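Probable glutathione S-transferase GSTU1 (Oryza sativa, PDB 1OYJ) conjugates reduced glutathione to a wide range of exogenous and endogenous hydrophobic electrophiles, and is linked to herbicide detoxification. Local coordinates at residues D11-S15 and K216-F220. Numbering follows the deposited sequence.
Sequences DFWVS and KVYDF
The F220 ring, carried by helix 214-229, lies broadside against the turn that follows strand 7-11, with V14 as the bump pressing on its face and W13 and F12 flanking that contact on the same side. With CG anti to the backbone N (chi1 -176°), the ring extends to the N-terminal domain, where V14 CG1 makes a CH-pi contact 3.9 Å from its centroid. W13 directs the edge of its six-membered ring at the same F220 face in an offset edge-to-face pair, the planes turned 81° apart. F220 CZ in turn comes to the edge of the F12 ring, near its plane, 4.1 Å from CE2. One turn back, K216 lies across the indole: its CE comes 3.5 Å from W13 CH2, and NZ stands over the six-membered ring, 4.8 Å from its centroid, a cation-pi contact. V14 CG2 rests 4.0 Å from F220 CD2 and only brushes V217 CG2 at 4.4 Å. Replacing F220 by an alanine would probably open a gap between helix and turn, depriving V14 CG1 and the W13 edge of their aromatic partner. The turn ends at S15, which binds glutathione and N-caps helix 16-28. Beside the active site, the domain junction thus rests on shape fit and aromatic contacts rather than directional polar bonds.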
loop_
_atom_site.group_PDB
_atom_site.type_symbol
_atom_site.label_atom_id
_atom_site.label_comp_id
_atom_site.label_asym_id
_atom_site.label_seq_id
_atom_site.Cartn_x
_atom_site.Cartn_y
_atom_site.Cartn_z
ATOM N N ASP A 11 -2.161 5.931 19.322
ATOM C CA ASP A 11 -1.126 6.610 18.551
ATOM C C ASP A 11 0.134 6.865 19.401
ATOM O O ASP A 11 0.222 6.452 20.599
ATOM C CB ASP A 11 -1.845 7.844 18.031
ATOM C CG ASP A 11 -1.237 8.472 16.769
ATOM O OD1 ASP A 11 -0.093 8.147 16.363
ATOM O OD2 ASP A 11 -1.917 9.326 16.149
ATOM N N PHE A 12 1.129 7.490 18.809
ATOM C CA PHE A 12 2.389 7.816 19.432
ATOM C C PHE A 12 2.606 9.256 18.959
ATOM O O PHE A 12 2.472 9.541 17.732
ATOM C CB PHE A 12 3.490 6.870 18.982
ATOM C CG PHE A 12 4.837 7.240 19.518
ATOM C CD1 PHE A 12 5.001 7.417 20.857
ATOM C CD2 PHE A 12 5.942 7.290 18.714
ATOM C CE1 PHE A 12 6.253 7.745 21.422
ATOM C CE2 PHE A 12 7.214 7.591 19.267
ATOM C CZ PHE A 12 7.352 7.857 20.623
ATOM N N TRP A 13 2.876 10.190 19.865
ATOM C CA TRP A 13 2.852 11.650 19.504
ATOM C C TRP A 13 3.584 12.071 18.231
ATOM O O TRP A 13 3.056 12.809 17.414
ATOM C CB TRP A 13 3.315 12.490 20.744
ATOM C CG TRP A 13 4.748 12.361 21.047
ATOM C CD1 TRP A 13 5.295 11.449 21.769
ATOM C CD2 TRP A 13 5.782 13.194 20.580
ATOM N NE1 TRP A 13 6.670 11.551 21.761
ATOM C CE2 TRP A 13 6.987 12.674 21.067
ATOM C CE3 TRP A 13 5.814 14.339 19.800
ATOM C CZ2 TRP A 13 8.223 13.213 20.751
ATOM C CZ3 TRP A 13 7.021 14.906 19.524
ATOM C CH2 TRP A 13 8.198 14.378 20.008
ATOM N N VAL A 14 4.817 11.630 18.075
ATOM C CA VAL A 14 5.698 12.046 16.964
ATOM C C VAL A 14 5.467 11.240 15.663
ATOM O O VAL A 14 6.066 11.531 14.631
ATOM C CB VAL A 14 7.169 11.901 17.411
ATOM C CG1 VAL A 14 7.586 10.395 17.352
ATOM C CG2 VAL A 14 8.114 12.739 16.537
ATOM N N SER A 15 4.595 10.215 15.699
ATOM C CA SER A 15 4.307 9.427 14.472
ATOM C C SER A 15 3.686 10.189 13.300
ATOM O O SER A 15 2.571 10.627 13.378
ATOM C CB SER A 15 3.375 8.236 14.736
ATOM O OG SER A 15 3.162 7.506 13.561
ATOM N N LYS A 216 11.289 20.294 17.570
ATOM C CA LYS A 216 10.964 19.163 18.405
ATOM C C LYS A 216 11.276 17.817 17.748
ATOM O O LYS A 216 11.807 16.903 18.379
ATOM C CB LYS A 216 9.494 19.226 18.757
ATOM C CG LYS A 216 9.173 18.205 19.818
ATOM C CD LYS A 216 8.234 18.567 20.799
ATOM C CE LYS A 216 8.044 17.416 21.808
ATOM N NZ LYS A 216 7.256 17.845 22.881
ATOM N N VAL A 217 11.049 17.724 16.461
ATOM C CA VAL A 217 11.369 16.510 15.722
ATOM C C VAL A 217 12.850 16.336 15.639
ATOM O O VAL A 217 13.325 15.248 15.854
ATOM C CB VAL A 217 10.729 16.477 14.310
ATOM C CG1 VAL A 217 11.199 15.297 13.437
ATOM C CG2 VAL A 217 9.220 16.416 14.394
ATOM N N TYR A 218 13.594 17.408 15.479
ATOM C CA TYR A 218 15.059 17.264 15.387
ATOM C C TYR A 218 15.624 16.735 16.682
ATOM O O TYR A 218 16.616 16.018 16.669
ATOM C CB TYR A 218 15.742 18.549 15.081
ATOM C CG TYR A 218 17.258 18.452 14.794
ATOM C CD1 TYR A 218 17.754 17.555 13.886
ATOM C CD2 TYR A 218 18.156 19.271 15.443
ATOM C CE1 TYR A 218 19.087 17.484 13.599
ATOM C CE2 TYR A 218 19.525 19.187 15.166
ATOM C CZ TYR A 218 19.955 18.293 14.246
ATOM O OH TYR A 218 21.271 18.148 13.946
ATOM N N ASP A 219 15.021 17.156 17.789
ATOM C CA ASP A 219 15.410 16.691 19.115
ATOM C C ASP A 219 15.081 15.219 19.287
ATOM O O ASP A 219 15.896 14.400 19.784
ATOM C CB ASP A 219 14.689 17.555 20.119
ATOM C CG ASP A 219 15.443 18.832 20.402
ATOM O OD1 ASP A 219 16.668 18.956 20.052
ATOM O OD2 ASP A 219 14.852 19.765 20.938
ATOM N N PHE A 220 13.945 14.804 18.778
ATOM C CA PHE A 220 13.621 13.362 18.807
ATOM C C PHE A 220 14.649 12.570 17.916
ATOM O O PHE A 220 15.112 11.497 18.321
ATOM C CB PHE A 220 12.221 13.143 18.348
ATOM C CG PHE A 220 11.779 11.769 18.437
ATOM C CD1 PHE A 220 11.446 11.223 19.644
ATOM C CD2 PHE A 220 11.648 11.004 17.304
ATOM C CE1 PHE A 220 11.073 9.888 19.746
ATOM C CE2 PHE A 220 11.231 9.710 17.384
ATOM C CZ PHE A 220 10.922 9.154 18.634
#